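Local coordinates for protein type III pantothenate kinase (Campylobacter jejuni, PDB 2NRH) that probably phosphorylates pantothenate with ATP, the first step of coenzyme A biosynthesis, as a homodimeric type III pantothenate kinase that needs a monovalent cation, at residues C6-S11 / E45-H50; S11-L16 / D27-F32; T68-L73 / G109-G114; V88-G93 / L160-A165; D140-K145 / L150-F155. The protein carries 2 engineered substitutions. All coordinates share one frame; numbering follows the deposited sequence.

Contact 1 of 5, residues C6-S11 / E45-H50; sequences CDIGNS and EHLKEH. With SO4 (sulfate ion), chain D.
A single water joins Asn10 to Glu45: it donates to Asn10 OD1, 2.7 Å from the water oxygen, and accepts the backbone N-H of Glu45, with Glu45 N at 2.8 Å. OD1 of Asn10 and N of Glu45 are themselves 4.5 Å apart, so the water supplies the link that direct bonding does not. The first bond of the Asn10 side chain points neither at segment 45-50 nor away from it, but with CG beside its own backbone N (chi1 -72°) the amide end swings closer. On the buried side the contact is purely apolar. CG2 of Ile8 meets CD1 of Leu47 at 3.4 Å, tighter than usual for two methyl groups, with the two side chains crossing at a slant. The loop after strand 4-8 carries a sulfate, probably from the crystallisation liquor. Asn10 N gives its O4 a weak, bent hydrogen bond of 3.2 Å, and Ser94 OG also binds the anion. Gly9, lacking a side chain, lets the sulfate settle close to the backbone; Gly9 CA is 3.7 Å from SO4 O4. Residues 7-11 belong to the predicted ATP site and are consistent with the phosphate-binding turn of the actin-like ATPase clan, so the sulfate plausibly marks a phosphate position. Around the contact, Ile8 is flanked in the sheet by strands 12-16 and 38-42. Leu47, just ahead of helix 48-53, also leans on Ile26, Phe29 and Leu30, so the water-bridged, exposed end gives way to buried apolar packing shared with helix 26-30.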
# COMPACT_ATOMS: atom_id res chain seq x y z
N CYS B 6 17.71 20.77 12.53
CA CYS B 6 16.47 20.84 11.78
C CYS B 6 16.41 19.78 10.65
O CYS B 6 17.31 19.69 9.79
CB CYS B 6 16.21 22.25 11.22
SG CYS B 6 14.49 22.47 10.74
N ASP B 7 15.36 18.97 10.69
CA ASP B 7 15.08 17.96 9.65
C ASP B 7 13.79 18.35 8.89
O ASP B 7 12.67 18.18 9.40
CB ASP B 7 15.04 16.57 10.32
CG ASP B 7 14.19 15.58 9.58
OD1 ASP B 7 14.23 15.56 8.35
OD2 ASP B 7 13.46 14.77 10.22
N ILE B 8 13.96 18.92 7.70
CA ILE B 8 12.85 19.56 6.98
C ILE B 8 12.22 18.67 5.89
O ILE B 8 12.89 18.24 4.97
CB ILE B 8 13.31 20.92 6.37
CG1 ILE B 8 13.89 21.83 7.44
CG2 ILE B 8 12.12 21.63 5.57
CD1 ILE B 8 14.92 22.88 6.94
N GLY B 9 10.93 18.40 6.01
CA GLY B 9 10.19 17.58 5.08
C GLY B 9 9.22 18.39 4.20
O GLY B 9 9.21 19.63 4.19
N ASN B 10 8.40 17.66 3.46
CA ASN B 10 7.30 18.21 2.70
C ASN B 10 6.09 18.69 3.50
O ASN B 10 5.30 19.48 2.98
CB ASN B 10 6.89 17.22 1.62
CG ASN B 10 7.93 17.13 0.50
OD1 ASN B 10 8.35 18.17 -0.10
ND2 ASN B 10 8.37 15.92 0.20
N SER B 11 5.98 18.26 4.76
CA SER B 11 4.86 18.70 5.60
C SER B 11 5.22 19.30 6.98
O SER B 11 4.45 20.08 7.56
CB SER B 11 3.89 17.53 5.78
OG SER B 11 3.25 17.20 4.56
N GLU B 45 11.59 20.65 -1.97
CA GLU B 45 12.19 21.35 -3.10
C GLU B 45 11.74 22.80 -3.10
O GLU B 45 12.39 23.69 -3.71
CB GLU B 45 11.70 20.70 -4.36
CG GLU B 45 12.07 19.21 -4.46
CD GLU B 45 13.49 19.04 -4.88
OE1 GLU B 45 13.88 19.72 -5.87
OE2 GLU B 45 14.21 18.25 -4.22
N HIS B 46 10.60 23.02 -2.46
CA HIS B 46 9.96 24.29 -2.45
C HIS B 46 10.66 25.26 -1.51
O HIS B 46 10.44 26.46 -1.61
CB HIS B 46 8.47 24.10 -2.11
CG HIS B 46 7.73 23.33 -3.15
ND1 HIS B 46 7.45 23.83 -4.40
CD2 HIS B 46 7.26 22.06 -3.14
CE1 HIS B 46 6.81 22.92 -5.11
NE2 HIS B 46 6.70 21.82 -4.38
N LEU B 47 11.51 24.76 -0.61
CA LEU B 47 12.03 25.61 0.45
C LEU B 47 13.48 25.92 0.25
O LEU B 47 14.10 26.58 1.10
CB LEU B 47 11.82 25.03 1.87
CG LEU B 47 10.43 24.70 2.47
CD1 LEU B 47 10.59 24.16 3.86
CD2 LEU B 47 9.44 25.87 2.47
N LYS B 48 14.03 25.44 -0.86
CA LYS B 48 15.44 25.67 -1.17
C LYS B 48 15.91 27.16 -1.27
O LYS B 48 16.94 27.51 -0.71
CB LYS B 48 15.85 24.85 -2.38
CG LYS B 48 15.93 23.35 -2.07
CD LYS B 48 16.57 22.62 -3.24
CE LYS B 48 16.30 21.07 -3.27
NZ LYS B 48 16.26 20.31 -1.97
N GLU B 49 15.14 28.03 -1.93
CA GLU B 49 15.42 29.46 -2.01
C GLU B 49 15.34 30.12 -0.62
O GLU B 49 16.20 30.91 -0.21
CB GLU B 49 14.36 30.10 -2.91
CG GLU B 49 14.86 30.68 -4.23
CD GLU B 49 14.92 32.23 -4.22
OE1 GLU B 49 15.67 32.79 -3.38
OE2 GLU B 49 14.24 32.86 -5.07
N HIS B 50 14.26 29.81 0.08
CA HIS B 50 14.09 30.32 1.40
C HIS B 50 15.26 30.00 2.30
O HIS B 50 15.70 30.85 3.04
CB HIS B 50 12.81 29.80 2.04
CG HIS B 50 12.64 30.26 3.45
ND1 HIS B 50 12.12 31.50 3.77
CD2 HIS B 50 12.96 29.67 4.63
CE1 HIS B 50 12.10 31.63 5.09
NE2 HIS B 50 12.60 30.53 5.64
S SO4 D . 6.87 14.84 5.95
O1 SO4 D . 6.85 13.52 6.58
O2 SO4 D . 5.48 15.14 5.60
O3 SO4 D . 7.36 15.82 6.91
O4 SO4 D . 7.72 14.82 4.74
O HOH W 1 9.43 18.95 -2.45

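Contact 2 of 5, residues S11-L16 / D27-F32. With SO4 (sulfate ion), chain D.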
# COMPACT_ATOMS: atom_id res chain seq x y z
N SER B 11 5.98 18.26 4.76
CA SER B 11 4.86 18.70 5.60
C SER B 11 5.22 19.30 6.98
O SER B 11 4.45 20.08 7.56
CB SER B 11 3.89 17.53 5.78
OG SER B 11 3.25 17.20 4.56
N ASN B 12 6.37 18.88 7.50
CA ASN B 12 6.83 19.18 8.84
C ASN B 12 8.31 19.55 8.77
O ASN B 12 9.07 19.04 7.92
CB ASN B 12 6.75 17.91 9.74
CG ASN B 12 5.40 17.17 9.65
OD1 ASN B 12 4.34 17.74 9.97
ND2 ASN B 12 5.44 15.89 9.21
N ALA B 13 8.72 20.41 9.69
CA ALA B 13 10.13 20.55 10.03
C ALA B 13 10.18 20.11 11.49
O ALA B 13 9.42 20.60 12.34
CB ALA B 13 10.61 21.96 9.83
N ASN B 14 10.99 19.09 11.73
CA ASN B 14 11.27 18.58 13.03
C ASN B 14 12.59 19.17 13.49
O ASN B 14 13.59 19.10 12.78
CB ASN B 14 11.36 17.06 12.96
CG ASN B 14 10.16 16.43 12.26
OD1 ASN B 14 10.35 15.52 11.42
ND2 ASN B 14 8.93 16.88 12.60
N PHE B 15 12.55 19.76 14.68
CA PHE B 15 13.71 20.41 15.32
C PHE B 15 14.18 19.61 16.53
O PHE B 15 13.39 18.95 17.19
CB PHE B 15 13.29 21.76 15.85
CG PHE B 15 13.05 22.79 14.81
CD1 PHE B 15 14.08 23.66 14.45
CD2 PHE B 15 11.81 22.90 14.18
CE1 PHE B 15 13.86 24.63 13.49
CE2 PHE B 15 11.58 23.85 13.22
CZ PHE B 15 12.61 24.76 12.88
N LEU B 16 15.47 19.71 16.84
CA LEU B 16 16.03 19.22 18.11
C LEU B 16 17.03 20.25 18.70
O LEU B 16 17.89 20.77 17.97
CB LEU B 16 16.70 17.86 17.93
CG LEU B 16 17.26 17.12 19.17
CD1 LEU B 16 16.15 16.66 20.09
CD2 LEU B 16 18.17 15.92 18.83
N ASP B 27 4.04 26.50 7.16
CA ASP B 27 3.68 27.87 7.51
C ASP B 27 4.41 28.35 8.77
O ASP B 27 5.08 29.40 8.77
CB ASP B 27 2.17 27.98 7.72
CG ASP B 27 1.36 27.80 6.41
OD1 ASP B 27 1.97 27.93 5.31
OD2 ASP B 27 0.11 27.53 6.48
N GLN B 28 4.33 27.56 9.84
CA GLN B 28 5.07 27.86 11.07
C GLN B 28 6.57 27.96 10.79
O GLN B 28 7.28 28.84 11.34
CB GLN B 28 4.76 26.84 12.19
CG GLN B 28 3.30 27.01 12.78
CD GLN B 28 2.73 25.77 13.40
OE1 GLN B 28 3.36 24.70 13.42
NE2 GLN B 28 1.51 25.88 13.91
N PHE B 29 7.07 27.06 9.93
CA PHE B 29 8.48 27.01 9.72
C PHE B 29 8.94 28.31 9.00
O PHE B 29 10.01 28.89 9.27
CB PHE B 29 8.87 25.76 8.89
CG PHE B 29 10.31 25.81 8.38
CD1 PHE B 29 11.36 25.52 9.23
CD2 PHE B 29 10.59 26.20 7.09
CE1 PHE B 29 12.65 25.56 8.81
CE2 PHE B 29 11.93 26.26 6.63
CZ PHE B 29 12.95 25.96 7.48
N LEU B 30 8.12 28.75 8.07
CA LEU B 30 8.49 29.90 7.28
C LEU B 30 8.59 31.21 8.12
O LEU B 30 9.29 32.15 7.74
CB LEU B 30 7.54 30.03 6.08
CG LEU B 30 7.66 28.89 5.05
CD1 LEU B 30 6.49 28.84 4.07
CD2 LEU B 30 8.97 28.99 4.29
N GLU B 31 7.92 31.24 9.28
CA GLU B 31 7.85 32.42 10.17
C GLU B 31 8.81 32.35 11.33
O GLU B 31 8.84 33.26 12.14
CB GLU B 31 6.47 32.55 10.82
CG GLU B 31 5.30 32.80 9.90
CD GLU B 31 5.46 34.05 9.07
OE1 GLU B 31 5.83 35.12 9.64
OE2 GLU B 31 5.23 33.96 7.84
N PHE B 32 9.52 31.23 11.46
CA PHE B 32 10.44 30.97 12.53
C PHE B 32 11.63 31.91 12.36
O PHE B 32 12.14 32.13 11.26
CB PHE B 32 10.86 29.51 12.45
CG PHE B 32 11.69 29.00 13.61
CD1 PHE B 32 11.12 28.69 14.83
CD2 PHE B 32 13.06 28.74 13.44
CE1 PHE B 32 11.89 28.17 15.87
CE2 PHE B 32 13.85 28.23 14.50
CZ PHE B 32 13.26 27.94 15.70
S SO4 D . 6.87 14.84 5.95
O1 SO4 D . 6.85 13.52 6.58
O2 SO4 D . 5.48 15.14 5.60
O3 SO4 D . 7.36 15.82 6.91
O4 SO4 D . 7.72 14.82 4.74
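The ring of Phe15 is the main bump of this contact, pushing its far corner into a hollow framed by Phe29 and Phe32. CE1 of Phe15 reaches CE2 of Phe32 at 3.7 Å, while the neighbouring CZ of Phe15 meets CD1 of Phe29 at 3.9 Å, so two adjoining ring carbons serve two different walls. Those walls are used differently. On the Phe32 side, Phe15 CZ rides over one face, 4.0 Å above the plane but displaced toward the rim; on the Phe29 side the same atom comes in at the ring edge, near its plane. The Phe15 and Phe32 rings are tilted by 41°, with centroids 4.8 Å apart, an oblique meeting in which the side chains arrive from opposite directions. Phe29 on the helix and Phe32 in the loop just after it both have CG anti to the backbone N (chi1 168° and -172°), which extends their rings toward the strand. A smaller bump sits beside the large one: CB of Ala13 touches CD1 of Phe29 at 3.7 Å, and the short side chain allows Phe29 to come down close to strand 12-16. Phe22 stacks on Phe15 from within the sheet, and Leu24 touches both Phe15 and Phe32. At the start of the strand, Asn12 N makes only a weak bond of 3.3 Å to O3 of the sulfate. Helix 26-30 and the loop after it thus cover one side of the hairpin 4-8/12-16, whose turn and adjoining strand ends carry the predicted ATP site, as in the ribonuclease H-like domains of the actin-like ATPase clan.

Contact 3 of 5, residues T68-L73 / G109-G114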
# COMPACT_ATOMS: atom_id res chain seq x y z
N THR B 68 26.08 4.33 -1.82
CA THR B 68 24.80 3.93 -2.50
C THR B 68 24.90 4.14 -4.04
O THR B 68 25.67 4.98 -4.49
CB THR B 68 23.53 4.76 -1.92
OG1 THR B 68 22.31 4.22 -2.46
CG2 THR B 68 23.56 6.19 -2.32
N ILE B 69 24.13 3.42 -4.84
CA ILE B 69 23.98 3.72 -6.29
C ILE B 69 22.53 4.04 -6.65
O ILE B 69 22.13 4.03 -7.84
CB ILE B 69 24.41 2.54 -7.22
CG1 ILE B 69 23.69 1.25 -6.84
CG2 ILE B 69 25.94 2.41 -7.27
CD1 ILE B 69 23.90 0.15 -7.84
N TYR B 70 21.73 4.19 -5.59
CA TYR B 70 20.32 4.49 -5.67
C TYR B 70 20.22 5.92 -6.11
O TYR B 70 20.57 6.81 -5.36
CB TYR B 70 19.65 4.32 -4.28
CG TYR B 70 18.13 4.48 -4.22
CD1 TYR B 70 17.32 3.44 -3.73
CD2 TYR B 70 17.51 5.67 -4.63
CE1 TYR B 70 15.94 3.58 -3.66
CE2 TYR B 70 16.16 5.83 -4.56
CZ TYR B 70 15.37 4.80 -4.06
OH TYR B 70 14.01 4.99 -3.99
N GLN B 71 19.72 6.13 -7.32
CA GLN B 71 19.62 7.47 -7.90
C GLN B 71 18.76 8.45 -7.09
O GLN B 71 17.60 8.21 -6.81
CB GLN B 71 19.05 7.39 -9.32
CG GLN B 71 19.74 6.37 -10.24
CD GLN B 71 19.00 6.20 -11.57
OE1 GLN B 71 18.06 6.96 -11.89
NE2 GLN B 71 19.42 5.20 -12.35
N GLY B 72 19.33 9.57 -6.72
CA GLY B 72 18.58 10.59 -6.03
C GLY B 72 18.09 10.22 -4.63
O GLY B 72 17.16 10.85 -4.14
N LEU B 73 18.72 9.24 -3.96
CA LEU B 73 18.31 8.85 -2.60
C LEU B 73 18.05 10.10 -1.70
O LEU B 73 18.84 11.06 -1.72
CB LEU B 73 19.37 7.95 -1.99
CG LEU B 73 19.06 7.33 -0.62
CD1 LEU B 73 17.68 6.59 -0.58
CD2 LEU B 73 20.20 6.41 -0.28
N GLY B 109 16.63 -0.20 -1.46
CA GLY B 109 15.55 0.15 -0.53
C GLY B 109 14.24 0.27 -1.29
O GLY B 109 14.22 0.27 -2.55
N PHE B 110 13.14 0.39 -0.56
CA PHE B 110 11.84 0.55 -1.22
C PHE B 110 10.83 1.30 -0.40
O PHE B 110 11.04 1.56 0.78
CB PHE B 110 11.26 -0.78 -1.69
CG PHE B 110 11.11 -1.78 -0.60
CD1 PHE B 110 9.84 -2.00 -0.02
CD2 PHE B 110 12.22 -2.54 -0.16
CE1 PHE B 110 9.68 -2.94 1.01
CE2 PHE B 110 12.06 -3.51 0.86
CZ PHE B 110 10.80 -3.72 1.47
N ILE B 111 9.72 1.61 -1.07
CA ILE B 111 8.75 2.59 -0.56
C ILE B 111 7.33 2.03 -0.59
O ILE B 111 6.85 1.30 -1.54
CB ILE B 111 8.82 3.97 -1.36
CG1 ILE B 111 10.25 4.48 -1.47
CG2 ILE B 111 7.87 5.04 -0.76
CD1 ILE B 111 10.40 5.50 -2.53
N LEU B 112 6.64 2.40 0.45
CA LEU B 112 5.24 1.99 0.60
C LEU B 112 4.41 3.22 0.92
O LEU B 112 4.93 4.17 1.51
CB LEU B 112 5.22 1.01 1.78
CG LEU B 112 5.15 -0.52 1.68
CD1 LEU B 112 5.72 -1.03 0.47
CD2 LEU B 112 5.73 -1.23 2.89
N PRO B 113 3.10 3.19 0.67
CA PRO B 113 2.40 4.34 1.29
C PRO B 113 2.48 4.33 2.82
O PRO B 113 2.59 3.24 3.44
CB PRO B 113 0.91 4.17 0.84
CG PRO B 113 0.95 3.21 -0.32
CD PRO B 113 2.14 2.26 0.06
N GLY B 114 2.49 5.52 3.42
CA GLY B 114 2.19 5.68 4.83
C GLY B 114 0.79 5.20 5.18
O GLY B 114 -0.08 5.14 4.31
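The ring of Tyr70 presents its edge to the backbone of strand 105-113: the carbonyl oxygen of Gly109 lies near the ring plane, 3.9 Å from Tyr70 CE1. One face of the same ring is occupied from within its own segment by Leu73, whose CD1 sits 4.1 Å above the plane, over the centre. Farther along, the phenol oxygen touches a methyl group, with Tyr70 OH 3.9 Å from Ile111 CD1; these two side chains approach at an angle. CG of Tyr70 stands anti to the backbone N (chi1 -175°), which sends the ring from its loop toward the strand. An ST turn and a type II turn shape that loop: Thr68 OG1 accepts the N-H of Tyr70, Thr68 OG1 to Tyr70 N being 3.2 Å, and the type II turn runs from Tyr70 to Leu73. Ala149 of the second subunit also packs against Tyr70. The ring edge, with its slightly positive C-H groups, may be weakly favourable to the Gly109 carbonyl, though the approach is loose, while Tyr70 OH is hydrogen-bonded to Arg77 NH1. Tyr70 and Arg77 are both predicted substrate residues, so packing by the strand and that polar link probably fix the phenol where pantothenate would bind.

Contact 4 of 5, residues V88-G93 / L160-A165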
# COMPACT_ATOMS: atom_id res chain seq x y z
N VAL B 88 18.32 -3.16 8.76
CA VAL B 88 17.26 -2.70 7.91
C VAL B 88 16.69 -1.50 8.63
O VAL B 88 16.37 -1.60 9.80
CB VAL B 88 16.21 -3.76 7.62
CG1 VAL B 88 14.98 -3.13 6.90
CG2 VAL B 88 16.82 -4.83 6.76
N VAL B 89 16.67 -0.37 7.90
CA VAL B 89 16.10 0.90 8.37
C VAL B 89 14.73 1.22 7.77
O VAL B 89 14.57 1.25 6.58
CB VAL B 89 17.07 2.05 8.20
CG1 VAL B 89 16.51 3.31 8.89
CG2 VAL B 89 18.42 1.71 8.80
N VAL B 90 13.75 1.43 8.65
CA VAL B 90 12.33 1.65 8.32
C VAL B 90 11.95 2.97 8.94
O VAL B 90 12.04 3.13 10.14
CB VAL B 90 11.42 0.49 8.82
CG1 VAL B 90 9.94 0.63 8.27
CG2 VAL B 90 11.96 -0.87 8.34
N ASP B 91 11.60 3.95 8.10
CA ASP B 91 11.06 5.23 8.55
C ASP B 91 9.59 5.24 8.15
O ASP B 91 9.22 5.31 6.94
CB ASP B 91 11.79 6.39 7.90
CG ASP B 91 11.43 7.74 8.51
OD1 ASP B 91 10.64 7.80 9.47
OD2 ASP B 91 11.97 8.78 8.02
N ALA B 92 8.75 5.14 9.17
CA ALA B 92 7.32 5.01 9.00
C ALA B 92 6.60 6.34 9.39
O ALA B 92 6.28 6.58 10.56
CB ALA B 92 6.81 3.80 9.78
N GLY B 93 6.41 7.18 8.38
CA GLY B 93 5.63 8.42 8.49
C GLY B 93 4.61 8.47 7.36
O GLY B 93 3.89 7.49 7.13
N LEU B 160 5.18 -8.47 6.25
CA LEU B 160 5.89 -9.43 5.42
C LEU B 160 6.98 -8.82 4.57
O LEU B 160 8.06 -9.43 4.45
CB LEU B 160 4.94 -10.26 4.55
CG LEU B 160 3.90 -11.19 5.20
CD1 LEU B 160 2.93 -11.70 4.17
CD2 LEU B 160 4.61 -12.33 5.92
N LEU B 161 6.75 -7.65 3.97
CA LEU B 161 7.83 -6.95 3.27
C LEU B 161 9.01 -6.70 4.18
O LEU B 161 10.15 -6.91 3.77
CB LEU B 161 7.40 -5.64 2.63
CG LEU B 161 6.65 -5.89 1.33
CD1 LEU B 161 5.69 -4.74 1.15
CD2 LEU B 161 7.63 -6.08 0.13
N ILE B 162 8.77 -6.26 5.39
CA ILE B 162 9.92 -6.00 6.23
C ILE B 162 10.65 -7.27 6.70
O ILE B 162 11.87 -7.25 6.83
CB ILE B 162 9.58 -5.16 7.43
CG1 ILE B 162 9.23 -3.73 6.99
CG2 ILE B 162 10.72 -5.23 8.44
CD1 ILE B 162 8.40 -3.02 8.04
N LYS B 163 9.89 -8.35 6.94
CA LYS B 163 10.44 -9.63 7.37
C LYS B 163 11.34 -10.20 6.28
O LYS B 163 12.43 -10.67 6.55
CB LYS B 163 9.32 -10.65 7.68
CG LYS B 163 9.70 -11.65 8.80
CD LYS B 163 9.25 -13.06 8.52
CE LYS B 163 7.82 -13.32 8.98
NZ LYS B 163 7.73 -14.33 10.11
N ASP B 164 10.87 -10.12 5.06
CA ASP B 164 11.59 -10.61 3.92
C ASP B 164 12.90 -9.83 3.69
O ASP B 164 13.92 -10.41 3.33
CB ASP B 164 10.68 -10.50 2.70
CG ASP B 164 11.33 -10.94 1.45
OD1 ASP B 164 11.52 -12.15 1.26
OD2 ASP B 164 11.66 -10.07 0.63
N ALA B 165 12.86 -8.51 3.90
CA ALA B 165 13.99 -7.65 3.61
C ALA B 165 15.07 -7.81 4.68
O ALA B 165 16.24 -7.65 4.38
CB ALA B 165 13.56 -6.18 3.51
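Val90 and Ile162 are the central pair where helix 146-165 lies against strand 87-92, an alpha/beta layer of the ribonuclease H-like fold shared by the actin-like ATPase clan. Strand 87-92 runs in the middle of a five-stranded mixed sheet, between strands 95-102 and 171-174, and turns Val88 and Val90 to the helix. The contact is almost wholly apolar. Val90 and Ile162 reach for each other tip to tip, CD1 of Ile162 touching CG1 of Val90 at 4.0 Å and CG2 of Val90 at 4.2 Å. The isoleucine methyl therefore sits against the fork of the valine, not against one branch alone. With CG1 beside the backbone N (chi1 -69°) and the chain then nearly extended, Ile162 delivers that methyl directly to the strand. Neighbouring side chains seal the layer: Val90 also packs on Ile96 and Phe173, Ile162 on Leu171 and Phe185. Backbone bonds run within each layer: Ala165 N donates to Leu161 O at 3.1 Å in the helix, while Val88 and Val90 pair with Tyr172 in the sheet. On the reverse side of the strand stands Asp91, predicted to bind potassium, which touches Thr97 and Thr174. The helix also reaches the dimer partner, with Leu161 on Gly157 and Ala165 on Phe142 of the second subunit. At the end of the helix, Val88 meets backbone instead of side chain: its CG2, the branch beside its own N, rests 3.7 Å from the carbonyl oxygen of Ala165.

Contact 5 of 5, residues D140-K145 / L150-F155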
# COMPACT_ATOMS: atom_id res chain seq x y z
N ASP B 140 -2.14 -13.56 12.45
CA ASP B 140 -2.09 -15.01 12.24
C ASP B 140 -3.47 -15.70 12.22
O ASP B 140 -3.59 -16.85 12.64
CB ASP B 140 -1.14 -15.64 13.27
CG ASP B 140 0.25 -15.00 13.23
OD1 ASP B 140 0.97 -15.12 12.19
OD2 ASP B 140 0.64 -14.38 14.25
N ALA B 141 -4.50 -14.96 11.78
CA ALA B 141 -5.83 -15.49 11.44
C ALA B 141 -6.46 -14.65 10.32
O ALA B 141 -6.27 -13.43 10.31
CB ALA B 141 -6.72 -15.47 12.67
N PHE B 142 -7.21 -15.28 9.41
CA PHE B 142 -7.96 -14.54 8.37
C PHE B 142 -9.06 -13.68 8.98
O PHE B 142 -9.72 -14.10 9.93
CB PHE B 142 -8.51 -15.45 7.25
CG PHE B 142 -7.44 -16.26 6.57
CD1 PHE B 142 -6.47 -15.65 5.78
CD2 PHE B 142 -7.36 -17.64 6.77
CE1 PHE B 142 -5.44 -16.42 5.18
CE2 PHE B 142 -6.36 -18.41 6.18
CZ PHE B 142 -5.39 -17.79 5.38
N PRO B 143 -9.22 -12.44 8.46
CA PRO B 143 -10.23 -11.54 9.03
C PRO B 143 -11.68 -11.90 8.69
O PRO B 143 -11.96 -12.54 7.69
CB PRO B 143 -9.84 -10.16 8.48
CG PRO B 143 -8.55 -10.38 7.65
CD PRO B 143 -8.47 -11.83 7.35
N GLN B 144 -12.60 -11.47 9.55
CA GLN B 144 -14.02 -11.84 9.43
C GLN B 144 -14.99 -10.66 9.31
O GLN B 144 -16.20 -10.83 9.27
CB GLN B 144 -14.44 -12.71 10.61
CG GLN B 144 -13.31 -13.53 11.25
CD GLN B 144 -13.06 -14.85 10.58
OE1 GLN B 144 -13.56 -15.12 9.47
NE2 GLN B 144 -12.25 -15.71 11.24
N LYS B 145 -14.44 -9.45 9.28
CA LYS B 145 -15.21 -8.25 9.02
C LYS B 145 -14.33 -7.24 8.23
O LYS B 145 -13.10 -7.30 8.31
CB LYS B 145 -15.72 -7.65 10.35
CG LYS B 145 -14.65 -7.36 11.41
CD LYS B 145 -15.30 -7.08 12.76
CE LYS B 145 -14.66 -5.86 13.49
NZ LYS B 145 -15.57 -5.26 14.58
N LEU B 150 -9.26 -4.73 5.86
CA LEU B 150 -8.39 -3.59 5.61
C LEU B 150 -7.14 -3.54 6.50
O LEU B 150 -6.00 -3.34 6.01
CB LEU B 150 -9.19 -2.29 5.77
CG LEU B 150 -10.43 -2.17 4.84
CD1 LEU B 150 -11.33 -1.00 5.24
CD2 LEU B 150 -10.15 -2.14 3.31
N SER B 151 -7.35 -3.71 7.81
CA SER B 151 -6.23 -3.58 8.73
C SER B 151 -5.23 -4.66 8.49
O SER B 151 -4.04 -4.42 8.61
CB SER B 151 -6.69 -3.61 10.17
OG SER B 151 -7.83 -2.79 10.25
N TYR B 152 -5.71 -5.84 8.09
CA TYR B 152 -4.85 -6.98 7.84
C TYR B 152 -4.08 -6.76 6.55
O TYR B 152 -2.86 -6.99 6.48
CB TYR B 152 -5.68 -8.24 7.76
CG TYR B 152 -4.90 -9.52 7.46
CD1 TYR B 152 -4.62 -10.47 8.47
CD2 TYR B 152 -4.46 -9.80 6.16
CE1 TYR B 152 -3.93 -11.67 8.17
CE2 TYR B 152 -3.78 -10.98 5.84
CZ TYR B 152 -3.52 -11.91 6.85
OH TYR B 152 -2.84 -13.06 6.50
N GLY B 153 -4.80 -6.30 5.53
CA GLY B 153 -4.21 -6.07 4.23
C GLY B 153 -3.00 -5.15 4.40
O GLY B 153 -1.91 -5.48 3.98
N VAL B 154 -3.22 -4.03 5.06
CA VAL B 154 -2.22 -3.02 5.27
C VAL B 154 -1.13 -3.57 6.16
O VAL B 154 0.04 -3.66 5.73
CB VAL B 154 -2.85 -1.70 5.84
CG1 VAL B 154 -1.80 -0.71 6.34
CG2 VAL B 154 -3.72 -1.07 4.80
N PHE B 155 -1.49 -3.93 7.39
CA PHE B 155 -0.44 -4.16 8.36
C PHE B 155 0.38 -5.42 8.06
O PHE B 155 1.60 -5.46 8.30
CB PHE B 155 -0.96 -4.20 9.80
CG PHE B 155 -1.63 -2.93 10.24
CD1 PHE B 155 -1.29 -1.70 9.71
CD2 PHE B 155 -2.62 -2.99 11.24
CE1 PHE B 155 -1.93 -0.53 10.13
CE2 PHE B 155 -3.28 -1.83 11.67
CZ PHE B 155 -2.93 -0.58 11.12
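Pro143 lies across Tyr152 at about a right angle, its CG 3.6 Å from Tyr152 CB and 3.8 Å from Tyr152 CG, so that the proline CG touches the root of the tyrosine. Its CD stands over one face of the aromatic ring, 4.2 Å above the plane and displaced toward the rim. Tyr152 extends from the helix with CG anti to the backbone N (chi1 178°), which takes the ring out along the loop and past Pro143 to Ala141. There the carbonyl oxygen of Ala141 approaches obliquely, 3.6 Å from Tyr152 CE1. Phe142 starts out facing away from the helix, yet with CG beside its backbone N (chi1 -56°) its ring comes back far enough for CE1 to lie within 4.4 Å of Tyr152 OH, a loose approach. The hydroxyl has a weak hydrogen bond to Lys156 NZ, one turn farther along the helix. Phe110 of the second subunit meets the Tyr152 ring with planes at about 50° and also packs on Pro143, while Ile100 of that subunit touches Phe142. The loop thus folds back on helix 146-165, which it enters through Lys145 at the N-cap position. Away from the predicted sites of its own chain, this loop-on-helix packing forms part of the subunit interface of the homodimer.

How the contacts relate
From the N terminus, strand 4-8 opens the loop closed by contact 1, and contact 2 is nested inside it. The two share Ser11, the sulfate and one sheet, and they touch where Leu47 meets Leu30 and Ile8 meets Phe29. Contact 3 begins after both have closed, and contact 4 crosses it: the segments run 68-73, 88-93, 109-114, 160-165. These two use the second sheet and meet where Phe110 and Leu112 pack on Leu161. Contact 5 is nested within the loop of contact 4 and shares helix 146-165. Contacts 1 and 2 thus build the first sheet's layer, while contacts 3, 4 and 5 tie loops 68-73 and 140-145, the second sheet and helix 146-165 together beside the partner subunit.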